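Local atomic coordinates of putative N-acetylmuramoyl-L-alanine amidase,autolysin cwp6 (Peptoclostridium difficile, PDB entry 5J72), a protein that probably hydrolyses the amide bond between N-acetylmuramoyl residues and L-alanine in peptidoglycan, using a zinc-dependent amidase domain carried with three cell-wall-binding CWB2 modules. Residues Arg202-Asp207 with Ser227-Asn232; Ser156-Ile161 with Ser178-Pro183; Gly451-Ile456 with Asn519-Asp524. All coordinates share one frame; numbering follows the deposited sequence. Where two conformers were deposited one is given.

Along the chain the three contacts follow one another without overlap, contact 2 closing before contact 1 opens and contact 3 lying far downstream. Contacts 1 and 2 belong to the same four-stranded parallel sheet, ordered 184-187, 158-163, 207-211, 232-236: contact 2 is at the entrance of the first pair, contact 1 at that of the last. Their centres are about 12 Å apart, and Ser157 O joins them by probable hydrogen bonds to the N atoms of Ser206 and Asp207. Contact 3 lies where strands 453-458 and 525-532 of the amidase sheet begin, its centre about 49 Å from that of contact 2 and about 57 Å from that of contact 1, consistent with separate anchoring and hydrolytic parts.

Contact 1 (Arg202-Asp207 with Ser227-Asn232)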
# COMPACT_ATOMS: atom_id res chain seq x y z
N ARG A 202 -5.69 13.12 26.65
CA ARG A 202 -6.77 13.67 25.81
C ARG A 202 -7.81 12.59 25.45
O ARG A 202 -9.00 12.89 25.47
CB ARG A 202 -6.16 14.23 24.47
CG ARG A 202 -7.14 15.18 23.76
CD ARG A 202 -6.68 15.47 22.30
NE ARG A 202 -6.67 14.25 21.48
CZ ARG A 202 -7.78 13.71 20.98
NH1 ARG A 202 -7.71 12.58 20.29
NH2 ARG A 202 -8.97 14.30 21.16
N LEU A 203 -7.35 11.37 25.12
CA LEU A 203 -8.29 10.28 24.72
C LEU A 203 -9.12 9.79 25.90
O LEU A 203 -10.15 9.15 25.66
CB LEU A 203 -7.51 9.03 24.19
CG LEU A 203 -6.80 9.33 22.85
CD1 LEU A 203 -5.77 8.26 22.52
CD2 LEU A 203 -7.83 9.34 21.73
N ASN A 204 -8.64 10.01 27.13
CA ASN A 204 -9.29 9.58 28.40
C ASN A 204 -9.70 8.07 28.35
O ASN A 204 -10.86 7.71 28.52
CB ASN A 204 -10.51 10.40 28.68
CG ASN A 204 -10.89 10.17 30.20
OD1 ASN A 204 -9.97 10.11 31.06
ND2 ASN A 204 -12.08 9.99 30.52
N PRO A 205 -8.77 7.19 28.04
CA PRO A 205 -9.14 5.77 27.98
C PRO A 205 -9.35 5.18 29.36
O PRO A 205 -8.88 5.74 30.36
CB PRO A 205 -7.91 5.12 27.32
CG PRO A 205 -6.77 6.00 27.81
CD PRO A 205 -7.34 7.41 27.79
N SER A 206 -9.99 4.04 29.41
CA SER A 206 -10.18 3.23 30.63
C SER A 206 -9.12 2.11 30.62
O SER A 206 -8.78 1.57 31.67
CB SER A 206 -11.52 2.48 30.56
OG SER A 206 -12.57 3.39 30.77
N ASP A 207 -8.62 1.74 29.42
CA ASP A 207 -7.71 0.58 29.34
C ASP A 207 -6.61 0.79 28.34
O ASP A 207 -6.87 1.32 27.24
CB ASP A 207 -8.54 -0.66 28.88
CG ASP A 207 -9.56 -1.17 29.88
OD1 ASP A 207 -10.69 -0.67 29.87
OD2 ASP A 207 -9.20 -2.05 30.69
N SER A 227 0.69 7.07 35.35
CA SER A 227 0.79 8.41 35.91
C SER A 227 0.11 9.34 35.01
O SER A 227 -0.40 10.37 35.47
CB SER A 227 2.24 8.87 36.03
OG SER A 227 2.75 8.21 37.17
N ALA A 228 0.09 9.04 33.73
CA ALA A 228 -0.61 9.93 32.83
C ALA A 228 -2.10 9.77 32.99
O ALA A 228 -2.80 10.78 33.14
CB ALA A 228 -0.21 9.64 31.36
N VAL A 229 -2.61 8.53 32.95
CA VAL A 229 -4.04 8.24 33.07
C VAL A 229 -4.08 6.93 33.82
O VAL A 229 -3.40 5.98 33.40
CB VAL A 229 -4.74 8.11 31.69
CG1 VAL A 229 -6.26 7.89 31.87
CG2 VAL A 229 -4.49 9.38 30.86
N ASN A 230 -4.84 6.87 34.96
CA ASN A 230 -4.83 5.67 35.79
C ASN A 230 -5.67 4.56 35.22
O ASN A 230 -6.66 4.13 35.82
CB ASN A 230 -5.31 6.00 37.20
CG ASN A 230 -4.98 4.89 38.15
OD1 ASN A 230 -3.94 4.20 37.95
ND2 ASN A 230 -5.73 4.63 39.21
N VAL A 231 -5.24 4.06 34.04
CA VAL A 231 -5.98 2.99 33.38
C VAL A 231 -5.64 1.57 33.88
O VAL A 231 -4.64 1.37 34.54
CB VAL A 231 -5.54 3.00 31.88
CG1 VAL A 231 -6.01 4.29 31.17
CG2 VAL A 231 -3.99 2.84 31.78
N ASN A 232 -6.48 0.61 33.50
CA ASN A 232 -6.17 -0.80 33.67
C ASN A 232 -5.22 -1.14 32.56
O ASN A 232 -5.50 -0.79 31.38
CB ASN A 232 -7.39 -1.61 33.46
CG ASN A 232 -8.38 -1.36 34.55
OD1 ASN A 232 -9.58 -1.35 34.26
ND2 ASN A 232 -7.95 -1.09 35.78
O HOH W 1 -6.52 -3.12 30.05
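Val231 lies against the backbone of Pro205 and Ser206 through CB and CG1. Its CB is 3.5 Å from Ser206 O. From there CG1, set anti to the carbonyl carbon (chi1 -67°), reaches back along the 202-207 segment to meet two parts of Pro205: it is 3.3 Å from Pro205 O, and it touches the ring at CG, 3.8 Å away, the two side chains crossing at a slant. In the conformer given, Val229 CG1 lies 3.7 Å from Pro205 O. Each segment runs from the last turn of a helix, 194-203 or 219-228, into the next strand, and these strands, 207-211 and 232-236, are parallel neighbours in the CWB2 sheet. Asp207 and Asn232 form the first parallel bridge between them. It is opened by Asn232 N, which donates to Ser206 O over 3.1 Å at an angle of 161°; beyond it Asp207 CA makes a CH...O contact of 3.3 Å with Asn232 O. The side chains of this pair lie on one face of the sheet, with Asp207 OD2 3.3 Å from Asn232 CB and the carboxylate and amide planes turned 56° apart. A water lies within hydrogen-bonding distance of both Asp207 OD2 and Asn232 O, while Asp207 also bonds through its backbone to Ser157, just ahead of strand 158-163, and to Val159 within it.

Contact 2 (Ser156-Ile161 with Ser178-Pro183)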
# COMPACT_ATOMS: atom_id res chain seq x y z
N SER A 156 -11.15 7.61 23.14
CA SER A 156 -11.16 6.16 22.89
C SER A 156 -11.12 5.45 24.24
O SER A 156 -10.26 5.83 25.06
CB SER A 156 -9.92 5.75 22.09
OG SER A 156 -10.11 4.39 21.71
N SER A 157 -11.95 4.41 24.47
CA SER A 157 -11.86 3.79 25.81
C SER A 157 -10.63 2.89 25.91
O SER A 157 -10.17 2.61 27.00
CB SER A 157 -13.14 3.03 26.14
OG SER A 157 -13.26 1.98 25.20
N LYS A 158 -10.09 2.44 24.78
CA LYS A 158 -8.87 1.62 24.77
C LYS A 158 -7.80 2.27 23.90
O LYS A 158 -8.13 2.98 22.92
CB LYS A 158 -9.13 0.24 24.18
CG LYS A 158 -10.06 -0.63 25.04
CD LYS A 158 -10.35 -2.00 24.31
CE LYS A 158 -10.67 -3.13 25.27
NZ LYS A 158 -11.96 -2.91 25.87
N VAL A 159 -6.55 2.07 24.25
CA VAL A 159 -5.40 2.51 23.47
C VAL A 159 -4.44 1.34 23.44
O VAL A 159 -4.17 0.75 24.50
CB VAL A 159 -4.66 3.76 24.04
CG1 VAL A 159 -3.43 4.12 23.17
CG2 VAL A 159 -5.63 4.98 24.12
N VAL A 160 -3.90 1.02 22.25
CA VAL A 160 -2.89 -0.03 22.14
C VAL A 160 -1.55 0.65 22.16
O VAL A 160 -1.34 1.69 21.52
CB VAL A 160 -3.11 -0.84 20.85
CG1 VAL A 160 -1.91 -1.85 20.62
CG2 VAL A 160 -4.43 -1.57 20.97
N ILE A 161 -0.60 0.06 22.87
CA ILE A 161 0.72 0.69 22.91
C ILE A 161 1.77 -0.35 22.42
O ILE A 161 1.68 -1.50 22.81
CB ILE A 161 1.01 1.01 24.41
CG1 ILE A 161 0.19 2.27 24.87
CG2 ILE A 161 2.53 1.26 24.54
CD1 ILE A 161 0.86 3.57 24.45
N SER A 178 -8.01 -2.71 15.57
CA SER A 178 -9.23 -2.51 14.80
C SER A 178 -10.41 -3.20 15.46
O SER A 178 -11.54 -2.67 15.43
CB SER A 178 -9.09 -3.07 13.38
OG SER A 178 -7.85 -2.61 12.81
N THR A 179 -10.19 -4.38 16.07
CA THR A 179 -11.28 -5.05 16.76
C THR A 179 -11.74 -4.19 17.96
O THR A 179 -12.95 -4.14 18.24
CB THR A 179 -10.77 -6.43 17.27
OG1 THR A 179 -10.50 -7.23 16.09
CG2 THR A 179 -11.82 -7.13 18.12
N TYR A 180 -10.79 -3.54 18.65
CA TYR A 180 -11.15 -2.64 19.75
C TYR A 180 -11.63 -1.26 19.24
O TYR A 180 -12.19 -0.48 20.03
CB TYR A 180 -9.90 -2.28 20.57
CG TYR A 180 -9.20 -3.40 21.32
CD1 TYR A 180 -9.92 -4.47 21.84
CD2 TYR A 180 -7.84 -3.35 21.55
CE1 TYR A 180 -9.28 -5.47 22.58
CE2 TYR A 180 -7.19 -4.33 22.29
CZ TYR A 180 -7.92 -5.38 22.80
OH TYR A 180 -7.22 -6.29 23.54
N ASP A 181 -11.36 -0.94 17.98
CA ASP A 181 -11.62 0.39 17.38
C ASP A 181 -10.80 1.38 18.24
O ASP A 181 -11.31 2.31 18.85
CB ASP A 181 -13.13 0.73 17.34
CG ASP A 181 -13.43 2.03 16.58
OD1 ASP A 181 -12.53 2.53 15.83
OD2 ASP A 181 -14.56 2.55 16.74
N ALA A 182 -9.49 1.14 18.28
CA ALA A 182 -8.56 1.91 19.08
C ALA A 182 -7.33 2.32 18.29
O ALA A 182 -6.94 1.63 17.37
CB ALA A 182 -8.06 1.02 20.22
N PRO A 183 -6.72 3.44 18.65
CA PRO A 183 -5.51 3.84 17.98
C PRO A 183 -4.29 3.12 18.63
O PRO A 183 -4.39 2.61 19.78
CB PRO A 183 -5.41 5.34 18.26
CG PRO A 183 -6.01 5.47 19.67
CD PRO A 183 -7.19 4.45 19.64
O HOH W 2 -11.65 1.62 22.16
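The beta-alpha-beta unit made by strand 158-163, helix 174-180 and strand 184-187 of a CWB2 module is fastened here, where the helix ends and the chain turns toward its second strand. Asp181, with positive phi, is the C-prime residue of a Schellman motif, and Pro183 then comes alongside the first strand: Val160 N donates to Pro183 O over 3.0 Å in a nearly straight bond (168°). Beside it the methyl of Ala182 presses on Lys158 O, 3.3 Å from CB. That oxygen also accepts from Ser156 OG at 2.7 Å, the donor lying in the carbonyl plane. The aliphatic chain of Lys158 crosses the Tyr180 ring at about a right angle, placing CD over one face, 3.7 Å from the centroid and offset toward the rim, a CH-pi contact. Val160 takes the ring's edge instead: with CG1 anti to the backbone N (chi1 172°), CG2 is left beside that N and sits in the ring plane 3.9 Å from Tyr180 CD2. The phenol OH is held by Glu251. A water ties the helix end to the strand entrance, donating to Tyr180 O and to Ser156 OG and accepting from Lys158 N at 3.2 Å.

Contact 3 (Gly451-Ile456 with Asn519-Asp524); sequences GKTVVI and NTIKPD
Asp524 N donates to Thr453 O over 2.8 Å, with an angle of 149° at the hydrogen. Thr453 is held at its N-H as well: Thr453 N donates to Asp524 OD1 over 2.9 Å, at 163°, using the anti lone pair of that oxygen. The carboxylate reaches this N-H because CG stands anti to the carbonyl carbon (chi1 -72°), and the two bonds together fix Asp524 against a single residue of the strand. The chain of Lys452, bent at chi2, crosses the Asp524 side chain at about a right angle and lays CD 3.6 Å from Asp524 OD1. Its NZ stays 4.4 Å from Asp524 OD2, beyond a salt bridge, but a water that accepts from NZ gives OD2 a weak bond. Pro523 CB lies 3.5 Å from Thr453 O. Ahead of the aspartate the contact turns apolar: Ile521 CG2 meets Thr453 CG2 at 3.6 Å, and Val455 CG2 touches both Ile521 CG2 and Pro523 CG, at 3.9 Å each. The 519-524 segment thus carries the end of helix 511-521 across the start of strand 453-458 and into strand 525-532, its parallel neighbour in the amidase sheet, which leads on to the zinc ligand His530; on the other flank strand 453-458 pairs with 498-501, and Val637 of helix 619-637 packs on Lys452 and Asp524.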
# COMPACT_ATOMS: atom_id res chain seq x y z
N GLY A 451 17.02 17.11 -14.69
CA GLY A 451 17.70 15.84 -14.46
C GLY A 451 17.69 15.01 -15.72
O GLY A 451 17.25 15.46 -16.76
N LYS A 452 18.19 13.80 -15.64
CA LYS A 452 18.22 12.93 -16.81
C LYS A 452 16.87 12.20 -16.99
O LYS A 452 16.20 11.91 -15.99
CB LYS A 452 19.37 11.93 -16.64
CG LYS A 452 20.73 12.64 -16.45
CD LYS A 452 21.07 13.56 -17.65
CE LYS A 452 22.32 14.42 -17.36
NZ LYS A 452 22.97 14.82 -18.64
N THR A 453 16.47 11.94 -18.26
CA THR A 453 15.24 11.23 -18.58
C THR A 453 15.53 10.00 -19.45
O THR A 453 16.27 10.10 -20.42
CB THR A 453 14.30 12.13 -19.32
OG1 THR A 453 13.97 13.21 -18.43
CG2 THR A 453 13.02 11.41 -19.77
N VAL A 454 14.96 8.86 -19.10
CA VAL A 454 15.18 7.62 -19.86
C VAL A 454 13.79 7.07 -20.20
O VAL A 454 12.87 7.18 -19.40
CB VAL A 454 15.95 6.60 -18.99
CG1 VAL A 454 16.01 5.25 -19.66
CG2 VAL A 454 17.38 7.09 -18.73
N VAL A 455 13.66 6.48 -21.38
CA VAL A 455 12.42 5.81 -21.73
C VAL A 455 12.78 4.35 -21.68
O VAL A 455 13.79 3.91 -22.26
CB VAL A 455 11.89 6.23 -23.09
CG1 VAL A 455 10.75 5.28 -23.55
CG2 VAL A 455 11.36 7.67 -23.05
N ILE A 456 11.97 3.54 -20.93
CA ILE A 456 12.18 2.11 -20.83
C ILE A 456 11.01 1.44 -21.62
O ILE A 456 9.86 1.77 -21.38
CB ILE A 456 12.12 1.68 -19.34
CG1 ILE A 456 13.33 2.30 -18.53
CG2 ILE A 456 12.16 0.17 -19.23
CD1 ILE A 456 14.70 1.77 -19.11
N ASN A 519 10.11 9.99 -29.20
CA ASN A 519 10.30 11.27 -29.91
C ASN A 519 9.57 12.43 -29.22
O ASN A 519 9.98 13.59 -29.38
CB ASN A 519 9.83 11.11 -31.38
CG ASN A 519 10.77 10.22 -32.14
OD1 ASN A 519 11.94 10.06 -31.74
ND2 ASN A 519 10.34 9.55 -33.19
N THR A 520 8.51 12.14 -28.48
CA THR A 520 7.78 13.17 -27.75
C THR A 520 8.53 13.49 -26.46
O THR A 520 8.61 14.64 -26.06
CB THR A 520 6.38 12.64 -27.47
OG1 THR A 520 5.64 12.62 -28.69
CG2 THR A 520 5.65 13.47 -26.45
N ILE A 521 9.10 12.48 -25.80
CA ILE A 521 9.78 12.66 -24.52
C ILE A 521 11.14 13.23 -24.70
O ILE A 521 11.60 13.95 -23.80
CB ILE A 521 9.90 11.28 -23.74
CG1 ILE A 521 8.52 10.72 -23.33
CG2 ILE A 521 10.72 11.44 -22.52
CD1 ILE A 521 7.71 11.68 -22.49
N LYS A 522 11.83 12.93 -25.83
CA LYS A 522 13.20 13.41 -26.12
C LYS A 522 14.14 12.95 -25.02
O LYS A 522 14.87 13.76 -24.42
CB LYS A 522 13.22 14.95 -26.27
CG LYS A 522 11.98 15.43 -27.03
CD LYS A 522 12.13 16.86 -27.59
N PRO A 523 14.18 11.63 -24.74
CA PRO A 523 15.09 11.19 -23.67
C PRO A 523 16.54 11.26 -23.95
O PRO A 523 16.98 11.35 -25.09
CB PRO A 523 14.70 9.70 -23.48
CG PRO A 523 14.39 9.28 -24.90
CD PRO A 523 13.53 10.46 -25.38
N ASP A 524 17.31 11.13 -22.86
CA ASP A 524 18.73 11.02 -22.95
C ASP A 524 19.00 9.63 -23.56
O ASP A 524 19.97 9.44 -24.29
CB ASP A 524 19.39 11.13 -21.54
CG ASP A 524 19.32 12.57 -21.03
OD1 ASP A 524 18.57 12.83 -20.07
OD2 ASP A 524 19.99 13.42 -21.60
O HOH W 3 23.02 12.61 -20.46